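Local structure of 433aa long hypothetical phosphoribosylglycinamide formyl transferase (Pyrococcus horikoshii, 2DWC) at residues 210-215 with 277-282; 230-235 with 257-262; 134-139 with 287-292. The protein belongs to the ATP-grasp superfamily and holds adenosine-5'-diphosphate in the pocket of its ATP-grasp domain. All coordinates share one frame; numbering follows the deposited sequence.

Interaction 1. Residues 210-215 with 277-282; sequences EVTELA and GVEMFV. With ADP (adenosine-5'-diphosphate), chain H.
Glu-279 sets its CG beside the backbone N (chi1 -69°) and bends again at the next bond (chi2 -57°), which swings its carboxylate back toward the neighbouring strand and onto Thr-212. The two residues form a non-hydrogen-bonded pair between antiparallel strands 209-219 and 274-283 in the mixed sheet of the ATP-grasp domain. Thr-212 OG1 donates to Glu-279 OE2 over 2.6 Å, on the syn side of the carboxylate. That hydroxyl is also bonded to Thr-299, and Glu-279 OE1 to His-235, so both carboxylate oxygens are held. A water bridges two carboxylates, donating to Glu-279 OE1 at 2.9 Å and to Glu-210 OE2 at 2.7 Å. Glu-210, extended beyond CG, lies alongside Phe-281 on this same face, its carboxylate plane 76° from the ring and OE2 at the ring edge, 3.9 Å from Phe-281 CE1. On the other face, Val-211 CG2 packs 3.8 Å from Met-280 CB and also meets Val-282 CG2. Paired backbone bonds tie Val-211 to Met-280 and Glu-213 to Val-278. The nucleotide lies on the Glu-210/Phe-281 face: Phe-281 CZ lies 3.6 Å from ADP C5, and the ribose hydroxyl O2' of ADP donates to Glu-210 OE1 at 2.7 Å.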
loop_
_atom_site.group_PDB
_atom_site.type_symbol
_atom_site.label_atom_id
_atom_site.label_comp_id
_atom_site.label_asym_id
_atom_site.label_seq_id
_atom_site.Cartn_x
_atom_site.Cartn_y
_atom_site.Cartn_z
ATOM N N GLU B 210 10.975 -0.384 -25.809
ATOM C CA GLU B 210 11.800 -1.191 -24.904
ATOM C C GLU B 210 10.820 -1.698 -23.860
ATOM O O GLU B 210 9.895 -0.973 -23.468
ATOM C CB GLU B 210 12.824 -0.332 -24.179
ATOM C CG GLU B 210 13.625 0.597 -25.020
ATOM C CD GLU B 210 14.640 1.346 -24.189
ATOM O OE1 GLU B 210 14.813 2.551 -24.437
ATOM O OE2 GLU B 210 15.269 0.723 -23.291
ATOM N N VAL B 211 11.026 -2.919 -23.387
ATOM C CA VAL B 211 10.128 -3.480 -22.382
ATOM C C VAL B 211 10.909 -4.101 -21.229
ATOM O O VAL B 211 12.046 -4.531 -21.378
ATOM C CB VAL B 211 9.221 -4.578 -22.963
ATOM C CG1 VAL B 211 8.299 -4.003 -24.063
ATOM C CG2 VAL B 211 10.086 -5.682 -23.522
ATOM N N THR B 212 10.285 -4.110 -20.059
ATOM C CA THR B 212 10.907 -4.743 -18.895
ATOM C C THR B 212 9.995 -5.905 -18.585
ATOM O O THR B 212 8.780 -5.694 -18.415
ATOM C CB THR B 212 10.848 -3.834 -17.646
ATOM O OG1 THR B 212 11.545 -2.596 -17.882
ATOM C CG2 THR B 212 11.520 -4.546 -16.477
ATOM N N GLU B 213 10.522 -7.136 -18.607
ATOM C CA GLU B 213 9.711 -8.275 -18.225
ATOM C C GLU B 213 10.070 -8.593 -16.766
ATOM O O GLU B 213 11.229 -8.958 -16.454
ATOM C CB GLU B 213 9.994 -9.499 -19.110
ATOM C CG GLU B 213 9.177 -10.721 -18.704
ATOM C CD GLU B 213 7.675 -10.450 -18.620
ATOM O OE1 GLU B 213 7.173 -9.695 -19.476
ATOM O OE2 GLU B 213 6.985 -11.004 -17.715
ATOM N N LEU B 214 9.071 -8.473 -15.881
ATOM C CA LEU B 214 9.290 -8.675 -14.440
ATOM C C LEU B 214 9.121 -10.107 -14.005
ATOM O O LEU B 214 8.283 -10.421 -13.152
ATOM C CB LEU B 214 8.325 -7.750 -13.681
ATOM C CG LEU B 214 8.601 -6.262 -13.948
ATOM C CD1 LEU B 214 7.378 -5.422 -13.479
ATOM C CD2 LEU B 214 9.908 -5.828 -13.230
ATOM N N ALA B 215 9.918 -11.007 -14.599
ATOM C CA ALA B 215 9.833 -12.442 -14.263
ATOM C C ALA B 215 10.159 -12.679 -12.775
ATOM O O ALA B 215 11.109 -12.108 -12.237
ATOM C CB ALA B 215 10.820 -13.230 -15.125
ATOM N N GLY B 277 14.247 -7.700 -13.486
ATOM C CA GLY B 277 13.747 -6.759 -14.475
ATOM C C GLY B 277 14.551 -7.085 -15.748
ATOM O O GLY B 277 15.673 -6.603 -15.944
ATOM N N VAL B 278 13.991 -7.940 -16.610
ATOM C CA VAL B 278 14.711 -8.268 -17.849
ATOM C C VAL B 278 14.371 -7.242 -18.923
ATOM O O VAL B 278 13.216 -7.123 -19.333
ATOM C CB VAL B 278 14.316 -9.687 -18.324
ATOM C CG1 VAL B 278 15.197 -10.067 -19.523
ATOM C CG2 VAL B 278 14.462 -10.691 -17.151
ATOM N N GLU B 279 15.392 -6.537 -19.417
ATOM C CA GLU B 279 15.216 -5.467 -20.386
ATOM C C GLU B 279 15.357 -6.010 -21.799
ATOM O O GLU B 279 16.315 -6.703 -22.073
ATOM C CB GLU B 279 16.275 -4.396 -20.150
ATOM C CG GLU B 279 16.094 -3.593 -18.844
ATOM C CD GLU B 279 14.733 -2.928 -18.790
ATOM O OE1 GLU B 279 14.301 -2.367 -19.830
ATOM O OE2 GLU B 279 14.099 -2.964 -17.711
ATOM N N MET B 280 14.403 -5.684 -22.671
ATOM C CA MET B 280 14.434 -6.157 -24.053
ATOM C C MET B 280 14.004 -5.080 -25.037
ATOM O O MET B 280 13.296 -4.140 -24.670
ATOM C CB MET B 280 13.489 -7.339 -24.198
ATOM C CG MET B 280 13.932 -8.559 -23.405
ATOM S SD MET B 280 12.777 -9.901 -23.554
ATOM C CE MET B 280 12.790 -10.659 -21.982
ATOM N N PHE B 281 14.450 -5.208 -26.289
ATOM C CA PHE B 281 14.041 -4.272 -27.342
ATOM C C PHE B 281 13.068 -5.058 -28.233
ATOM O O PHE B 281 13.284 -6.243 -28.503
ATOM C CB PHE B 281 15.252 -3.828 -28.207
ATOM C CG PHE B 281 16.371 -3.189 -27.423
ATOM C CD1 PHE B 281 16.099 -2.285 -26.396
ATOM C CD2 PHE B 281 17.705 -3.426 -27.768
ATOM C CE1 PHE B 281 17.131 -1.616 -25.724
ATOM C CE2 PHE B 281 18.746 -2.769 -27.114
ATOM C CZ PHE B 281 18.463 -1.853 -26.084
ATOM N N VAL B 282 12.003 -4.400 -28.694
ATOM C CA VAL B 282 11.025 -5.068 -29.549
ATOM C C VAL B 282 10.794 -4.291 -30.839
ATOM O O VAL B 282 10.606 -3.072 -30.819
ATOM C CB VAL B 282 9.640 -5.204 -28.843
ATOM C CG1 VAL B 282 8.633 -5.910 -29.787
ATOM C CG2 VAL B 282 9.783 -6.004 -27.544
HETATM P PB ADP H . 22.015 1.502 -18.749
HETATM O O1B ADP H . 21.587 0.715 -17.570
HETATM O O2B ADP H . 21.214 2.807 -19.249
HETATM O O3B ADP H . 23.527 1.455 -19.297
HETATM P PA ADP H . 21.981 0.651 -21.421
HETATM O O1A ADP H . 23.193 1.492 -21.535
HETATM O O2A ADP H . 22.278 -0.862 -21.878
HETATM O O3A ADP H . 21.430 0.555 -19.912
HETATM O "O5'" ADP H . 20.777 1.201 -22.333
HETATM C "C5'" ADP H . 20.274 2.526 -22.142
HETATM C "C4'" ADP H . 19.426 2.908 -23.354
HETATM O "O4'" ADP H . 20.227 3.188 -24.513
HETATM C "C3'" ADP H . 18.558 1.716 -23.756
HETATM O "O3'" ADP H . 17.406 1.671 -22.910
HETATM C "C2'" ADP H . 18.166 2.205 -25.147
HETATM O "O2'" ADP H . 17.282 3.323 -25.024
HETATM C "C1'" ADP H . 19.526 2.678 -25.663
HETATM N N9 ADP H . 20.316 1.545 -26.198
HETATM C C8 ADP H . 21.233 0.842 -25.542
HETATM N N7 ADP H . 21.750 -0.083 -26.354
HETATM C C5 ADP H . 21.160 0.039 -27.533
HETATM C C6 ADP H . 21.267 -0.634 -28.749
HETATM N N6 ADP H . 22.157 -1.608 -28.903
HETATM N N1 ADP H . 20.481 -0.257 -29.767
HETATM C C2 ADP H . 19.619 0.735 -29.640
HETATM N N3 ADP H . 19.494 1.398 -28.501
HETATM C C4 ADP H . 20.241 1.077 -27.440
HETATM O O HOH W 1 15.916 -1.636 -22.080
#

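Interaction 2. Residues 230-235 with 257-262; sequences PKPVGH and REVYRI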
loop_
_atom_site.group_PDB
_atom_site.type_symbol
_atom_site.label_atom_id
_atom_site.label_comp_id
_atom_site.label_asym_id
_atom_site.label_seq_id
_atom_site.Cartn_x
_atom_site.Cartn_y
_atom_site.Cartn_z
ATOM N N PRO B 230 4.608 -11.524 -15.414
ATOM C CA PRO B 230 3.607 -10.449 -15.494
ATOM C C PRO B 230 3.571 -9.972 -16.958
ATOM O O PRO B 230 4.462 -10.306 -17.771
ATOM C CB PRO B 230 4.196 -9.316 -14.622
ATOM C CG PRO B 230 5.061 -10.057 -13.618
ATOM C CD PRO B 230 5.697 -11.195 -14.471
ATOM N N LYS B 231 2.588 -9.144 -17.303
ATOM C CA LYS B 231 2.569 -8.609 -18.658
ATOM C C LYS B 231 3.798 -7.697 -18.841
ATOM O O LYS B 231 4.241 -7.024 -17.901
ATOM C CB LYS B 231 1.284 -7.795 -18.875
ATOM C CG LYS B 231 0.061 -8.647 -19.035
ATOM C CD LYS B 231 0.076 -9.162 -20.496
ATOM C CE LYS B 231 -1.174 -9.894 -20.862
ATOM N NZ LYS B 231 -1.149 -10.169 -22.345
ATOM N N PRO B 232 4.384 -7.657 -20.047
ATOM C CA PRO B 232 5.549 -6.801 -20.295
ATOM C C PRO B 232 5.235 -5.317 -19.954
ATOM O O PRO B 232 4.104 -4.845 -20.144
ATOM C CB PRO B 232 5.804 -6.978 -21.817
ATOM C CG PRO B 232 5.306 -8.358 -22.084
ATOM C CD PRO B 232 4.035 -8.463 -21.236
ATOM N N VAL B 233 6.239 -4.597 -19.481
ATOM C CA VAL B 233 6.087 -3.192 -19.128
ATOM C C VAL B 233 6.811 -2.352 -20.159
ATOM O O VAL B 233 8.016 -2.499 -20.340
ATOM C CB VAL B 233 6.696 -2.916 -17.688
ATOM C CG1 VAL B 233 6.935 -1.419 -17.452
ATOM C CG2 VAL B 233 5.750 -3.484 -16.647
ATOM N N GLY B 234 6.091 -1.475 -20.859
ATOM C CA GLY B 234 6.803 -0.629 -21.787
ATOM C C GLY B 234 7.402 0.606 -21.101
ATOM O O GLY B 234 6.911 1.019 -20.035
ATOM N N HIS B 235 8.453 1.198 -21.671
ATOM C CA HIS B 235 9.013 2.419 -21.078
ATOM C C HIS B 235 9.925 3.165 -22.031
ATOM O O HIS B 235 10.285 2.653 -23.080
ATOM C CB HIS B 235 9.814 2.098 -19.799
ATOM C CG HIS B 235 10.958 1.151 -20.013
ATOM N ND1 HIS B 235 12.239 1.581 -20.285
ATOM C CD2 HIS B 235 11.019 -0.206 -19.959
ATOM C CE1 HIS B 235 13.042 0.534 -20.381
ATOM N NE2 HIS B 235 12.329 -0.563 -20.188
ATOM N N ARG B 257 5.047 -13.520 -26.451
ATOM C CA ARG B 257 5.493 -14.856 -26.080
ATOM C C ARG B 257 7.019 -14.995 -26.181
ATOM O O ARG B 257 7.632 -15.782 -25.444
ATOM C CB ARG B 257 4.812 -15.924 -26.953
ATOM C CG ARG B 257 3.294 -15.870 -26.887
ATOM C CD ARG B 257 2.623 -17.138 -27.431
ATOM N NE ARG B 257 2.670 -18.207 -26.436
ATOM C CZ ARG B 257 3.514 -19.240 -26.459
ATOM N NH1 ARG B 257 4.403 -19.379 -27.442
ATOM N NH2 ARG B 257 3.489 -20.121 -25.471
ATOM N N GLU B 258 7.627 -14.282 -27.109
ATOM C CA GLU B 258 9.085 -14.348 -27.260
ATOM C C GLU B 258 9.722 -13.645 -26.042
ATOM O O GLU B 258 10.794 -14.041 -25.554
ATOM C CB GLU B 258 9.499 -13.649 -28.554
ATOM C CG GLU B 258 10.981 -13.613 -28.836
ATOM C CD GLU B 258 11.560 -14.982 -29.252
ATOM O OE1 GLU B 258 12.734 -14.995 -29.669
ATOM O OE2 GLU B 258 10.859 -16.019 -29.153
ATOM N N VAL B 259 9.060 -12.592 -25.568
ATOM C CA VAL B 259 9.568 -11.863 -24.374
ATOM C C VAL B 259 9.603 -12.854 -23.214
ATOM O O VAL B 259 10.606 -12.957 -22.507
ATOM C CB VAL B 259 8.645 -10.649 -24.040
ATOM C CG1 VAL B 259 8.876 -10.154 -22.576
ATOM C CG2 VAL B 259 8.934 -9.521 -25.016
ATOM N N TYR B 260 8.528 -13.616 -23.021
ATOM C CA TYR B 260 8.498 -14.605 -21.937
ATOM C C TYR B 260 9.559 -15.681 -22.164
ATOM O O TYR B 260 10.230 -16.093 -21.235
ATOM C CB TYR B 260 7.135 -15.308 -21.824
ATOM C CG TYR B 260 5.953 -14.374 -21.580
ATOM C CD1 TYR B 260 4.671 -14.686 -22.050
ATOM C CD2 TYR B 260 6.125 -13.166 -20.888
ATOM C CE1 TYR B 260 3.600 -13.822 -21.842
ATOM C CE2 TYR B 260 5.055 -12.281 -20.680
ATOM C CZ TYR B 260 3.805 -12.604 -21.154
ATOM O OH TYR B 260 2.778 -11.696 -20.995
ATOM N N ARG B 261 9.710 -16.151 -23.403
ATOM C CA ARG B 261 10.699 -17.186 -23.664
ATOM C C ARG B 261 12.131 -16.729 -23.337
ATOM O O ARG B 261 12.915 -17.480 -22.721
ATOM C CB ARG B 261 10.608 -17.606 -25.162
ATOM C CG ARG B 261 11.470 -18.831 -25.531
ATOM C CD ARG B 261 11.534 -19.051 -27.067
ATOM N NE ARG B 261 12.371 -18.069 -27.761
ATOM C CZ ARG B 261 13.702 -18.046 -27.720
ATOM N NH1 ARG B 261 14.371 -18.955 -27.010
ATOM N NH2 ARG B 261 14.367 -17.124 -28.411
ATOM N N ILE B 262 12.474 -15.525 -23.778
ATOM C CA ILE B 262 13.821 -14.968 -23.558
ATOM C C ILE B 262 14.038 -14.729 -22.058
ATOM O O ILE B 262 15.095 -15.086 -21.496
ATOM C CB ILE B 262 13.989 -13.662 -24.358
ATOM C CG1 ILE B 262 14.196 -14.028 -25.841
ATOM C CG2 ILE B 262 15.192 -12.852 -23.857
ATOM C CD1 ILE B 262 14.080 -12.910 -26.768
#
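Tyr-260, on helix 253-270, and Pro-232, in residues 230-235 of strand 225-238, carry a contact in which a helix of the ATP-grasp domain packs against residues 230-232 of that strand in the mixed sheet. No hydrogen bond joins the two segments; the fit is made by van der Waals contact. Tyr-260 CB stays over the helix, 3.7 Å from Arg-257 O one turn back, and with CG anti to the carbonyl carbon (chi1 -59°) the ring is carried off the helix toward residues 230-232. CD1 and CE1 lie along the side of the ring turned away from those residues. On the other side CD2 leads to CE2, which stands 3.6 Å from Pro-230 O and 4.0 Å from Pro-232 CD, both partners coming in obliquely to the ring. CZ follows, with the same oxygen and the same proline carbon somewhat farther off. At the tip, Tyr-260 OH sits 3.5 Å from Pro-232 CD and 3.7 Å from Lys-231 CD. The Pro-232 and Tyr-260 side chains cross at about a right angle. The hydroxyl is itself hydrogen-bonded to Glu-256, which also takes a salt bridge from Lys-231 NZ; this one carboxylate therefore holds both polar ends. Glu-213 of strand 209-219 also touches Val-259, Tyr-260 and both prolines. Val-259, the preceding residue on the helix, turns its CB toward residues 230-232 and adds to the apolar contact: its side chain crosses that of Pro-232 obliquely, and Pro-232 CG touches Val-259 CG1 at 4.0 Å.

Interaction 3. Residues 134-139 with 287-292; sequences VPTSRY and VWANEV. With ADP (adenosine-5'-diphosphate), chain H.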
loop_
_atom_site.group_PDB
_atom_site.type_symbol
_atom_site.label_atom_id
_atom_site.label_comp_id
_atom_site.label_asym_id
_atom_site.label_seq_id
_atom_site.Cartn_x
_atom_site.Cartn_y
_atom_site.Cartn_z
ATOM N N VAL B 134 20.240 -16.365 -25.879
ATOM C CA VAL B 134 19.136 -15.544 -26.345
ATOM C C VAL B 134 19.688 -14.508 -27.283
ATOM O O VAL B 134 20.851 -14.143 -27.208
ATOM C CB VAL B 134 18.408 -14.821 -25.163
ATOM C CG1 VAL B 134 17.718 -15.842 -24.274
ATOM C CG2 VAL B 134 19.398 -13.992 -24.379
ATOM N N PRO B 135 18.847 -14.010 -28.192
ATOM C CA PRO B 135 19.310 -12.998 -29.140
ATOM C C PRO B 135 19.639 -11.666 -28.486
ATOM O O PRO B 135 18.972 -11.244 -27.540
ATOM C CB PRO B 135 18.152 -12.894 -30.143
ATOM C CG PRO B 135 16.949 -13.266 -29.338
ATOM C CD PRO B 135 17.419 -14.341 -28.373
ATOM N N THR B 136 20.685 -11.020 -28.978
ATOM C CA THR B 136 21.080 -9.714 -28.464
ATOM C C THR B 136 21.648 -8.935 -29.626
ATOM O O THR B 136 21.834 -9.486 -30.715
ATOM C CB THR B 136 22.227 -9.790 -27.437
ATOM O OG1 THR B 136 23.443 -10.131 -28.118
ATOM C CG2 THR B 136 21.949 -10.828 -26.364
ATOM N N SER B 137 21.907 -7.660 -29.389
ATOM C CA SER B 137 22.531 -6.805 -30.394
ATOM C C SER B 137 23.906 -7.394 -30.705
ATOM O O SER B 137 24.510 -8.056 -29.861
ATOM C CB SER B 137 22.719 -5.397 -29.841
ATOM O OG SER B 137 23.586 -5.385 -28.704
ATOM N N ARG B 138 24.410 -7.169 -31.915
ATOM C CA ARG B 138 25.749 -7.645 -32.247
ATOM C C ARG B 138 26.702 -6.781 -31.461
ATOM O O ARG B 138 26.469 -5.586 -31.287
ATOM C CB ARG B 138 26.054 -7.474 -33.744
ATOM C CG ARG B 138 25.149 -8.274 -34.643
ATOM C CD ARG B 138 25.353 -7.860 -36.096
ATOM N NE ARG B 138 24.238 -8.279 -36.937
ATOM C CZ ARG B 138 23.913 -9.549 -37.156
ATOM N NH1 ARG B 138 24.628 -10.516 -36.594
ATOM N NH2 ARG B 138 22.871 -9.854 -37.928
ATOM N N TYR B 139 27.815 -7.355 -31.021
ATOM C CA TYR B 139 28.735 -6.573 -30.219
ATOM C C TYR B 139 30.177 -7.085 -30.287
ATOM O O TYR B 139 30.440 -8.187 -30.784
ATOM C CB TYR B 139 28.285 -6.623 -28.756
ATOM C CG TYR B 139 28.407 -8.024 -28.195
ATOM C CD1 TYR B 139 27.425 -8.991 -28.447
ATOM C CD2 TYR B 139 29.555 -8.425 -27.485
ATOM C CE1 TYR B 139 27.584 -10.299 -28.020
ATOM C CE2 TYR B 139 29.720 -9.751 -27.052
ATOM C CZ TYR B 139 28.735 -10.679 -27.326
ATOM O OH TYR B 139 28.899 -11.980 -26.922
ATOM N N VAL B 287 12.493 -9.768 -31.010
ATOM C CA VAL B 287 12.872 -9.313 -29.658
ATOM C C VAL B 287 14.371 -9.542 -29.409
ATOM O O VAL B 287 14.926 -10.581 -29.788
ATOM C CB VAL B 287 12.033 -10.084 -28.597
ATOM C CG1 VAL B 287 12.334 -9.577 -27.163
ATOM C CG2 VAL B 287 10.548 -9.919 -28.908
ATOM N N TRP B 288 15.025 -8.555 -28.809
ATOM C CA TRP B 288 16.453 -8.666 -28.472
ATOM C C TRP B 288 16.607 -8.463 -26.967
ATOM O O TRP B 288 15.987 -7.549 -26.428
ATOM C CB TRP B 288 17.254 -7.559 -29.145
ATOM C CG TRP B 288 17.346 -7.620 -30.648
ATOM C CD1 TRP B 288 18.382 -8.148 -31.384
ATOM C CD2 TRP B 288 16.424 -7.050 -31.596
ATOM N NE1 TRP B 288 18.162 -7.929 -32.730
ATOM C CE2 TRP B 288 16.972 -7.262 -32.890
ATOM C CE3 TRP B 288 15.196 -6.378 -31.481
ATOM C CZ2 TRP B 288 16.330 -6.820 -34.062
ATOM C CZ3 TRP B 288 14.552 -5.936 -32.657
ATOM C CH2 TRP B 288 15.129 -6.162 -33.925
ATOM N N ALA B 289 17.428 -9.282 -26.303
ATOM C CA ALA B 289 17.679 -9.113 -24.865
ATOM C C ALA B 289 18.732 -8.050 -24.723
ATOM O O ALA B 289 19.752 -8.086 -25.415
ATOM C CB ALA B 289 18.180 -10.416 -24.213
ATOM N N ASN B 290 18.520 -7.108 -23.804
ATOM C CA ASN B 290 19.468 -6.034 -23.643
ATOM C C ASN B 290 20.277 -6.260 -22.381
ATOM O O ASN B 290 21.473 -6.480 -22.445
ATOM C CB ASN B 290 18.725 -4.697 -23.616
ATOM C CG ASN B 290 19.621 -3.533 -23.252
ATOM O OD1 ASN B 290 20.819 -3.557 -23.505
ATOM N ND2 ASN B 290 19.024 -2.484 -22.679
ATOM N N GLU B 291 19.625 -6.212 -21.224
ATOM C CA GLU B 291 20.364 -6.449 -19.986
ATOM C C GLU B 291 19.344 -6.898 -18.933
ATOM O O GLU B 291 18.202 -7.134 -19.255
ATOM C CB GLU B 291 21.071 -5.166 -19.560
ATOM C CG GLU B 291 20.119 -4.038 -19.201
ATOM C CD GLU B 291 20.850 -2.733 -18.945
ATOM O OE1 GLU B 291 22.055 -2.787 -18.632
ATOM O OE2 GLU B 291 20.218 -1.661 -19.037
ATOM N N VAL B 292 19.754 -7.047 -17.682
ATOM C CA VAL B 292 18.786 -7.487 -16.677
ATOM C C VAL B 292 19.177 -6.976 -15.290
ATOM O O VAL B 292 20.363 -6.895 -14.961
ATOM C CB VAL B 292 18.675 -9.049 -16.684
ATOM C CG1 VAL B 292 20.032 -9.645 -16.720
ATOM C CG2 VAL B 292 17.931 -9.567 -15.435
HETATM P PB ADP H . 22.015 1.502 -18.749
HETATM O O1B ADP H . 21.587 0.715 -17.570
HETATM O O2B ADP H . 21.214 2.807 -19.249
HETATM O O3B ADP H . 23.527 1.455 -19.297
HETATM P PA ADP H . 21.981 0.651 -21.421
HETATM O O1A ADP H . 23.193 1.492 -21.535
HETATM O O2A ADP H . 22.278 -0.862 -21.878
HETATM O O3A ADP H . 21.430 0.555 -19.912
HETATM O "O5'" ADP H . 20.777 1.201 -22.333
HETATM C "C5'" ADP H . 20.274 2.526 -22.142
HETATM C "C4'" ADP H . 19.426 2.908 -23.354
HETATM O "O4'" ADP H . 20.227 3.188 -24.513
HETATM C "C3'" ADP H . 18.558 1.716 -23.756
HETATM O "O3'" ADP H . 17.406 1.671 -22.910
HETATM C "C2'" ADP H . 18.166 2.205 -25.147
HETATM O "O2'" ADP H . 17.282 3.323 -25.024
HETATM C "C1'" ADP H . 19.526 2.678 -25.663
HETATM N N9 ADP H . 20.316 1.545 -26.198
HETATM C C8 ADP H . 21.233 0.842 -25.542
HETATM N N7 ADP H . 21.750 -0.083 -26.354
HETATM C C5 ADP H . 21.160 0.039 -27.533
HETATM C C6 ADP H . 21.267 -0.634 -28.749
HETATM N N6 ADP H . 22.157 -1.608 -28.903
HETATM N N1 ADP H . 20.481 -0.257 -29.767
HETATM C C2 ADP H . 19.619 0.735 -29.640
HETATM N N3 ADP H . 19.494 1.398 -28.501
HETATM C C4 ADP H . 20.241 1.077 -27.440
HETATM O O HOH W 2 20.595 -6.202 -27.351
#
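Pro-135 and Ala-289 meet where the loop between helix 121-132 and strand 139-142 runs past strand 286-293 of the ATP-grasp domain. This is the tight part: Ala-289 N donates to Pro-135 O over 2.8 Å at a nearly straight 169°. Beside this bond, with CG1 anti to the carbonyl carbon (chi1 -66°), Val-134 CG2 falls between the backbone N and the carbonyl carbon, 3.8 Å from Ala-289 CB; Pro-135 CG rests 3.4 Å from Val-287 O. Toward Thr-136 and Trp-288 the contact is looser and has no direct hydrogen bond. Thr-136 O stands at the indole edge, in its plane, 3.8 Å from Trp-288 CD1, and farther on a water bridges the two backbones, accepting from Ser-137 N and donating to Ala-289 O. Ser-137 OG is hydrogen-bonded to Glu-202 and Arg-125, which fix the serine at the pocket. Past Ala-289 the strand carries a classic beta bulge, Asn-290 and Glu-291 both facing Glu-279, and there both side chains reach the diphosphate. Asn-290 OD1 lies 3.5 Å from ADP O2A, while at the other end of the nucleotide Ser-137 CB approaches ADP N6 at 3.9 Å.

How the interactions relate
The three contacts share one mixed sheet and one ATP-grasp domain. Interactions 1 and 2 have centres about 6 Å apart and are joined by the backbone atoms Thr-212 N and Val-233 O, 2.8 Å apart, on the adjacent strands 209-219 and 225-238. Interactions 1 and 3, centres about 10 Å apart, meet through neighbouring strands 274-283 and 286-293, with Phe-281 CZ 3.5 Å from Asn-290 CG beside ADP. Both touch the nucleotide, whereas none of the ADP pocket residues lies in interaction 2. Interaction 2 reaches interaction 3, about 13 Å away between centres, through Ile-262, whose CD1 is 3.9 Å from Pro-135 CG.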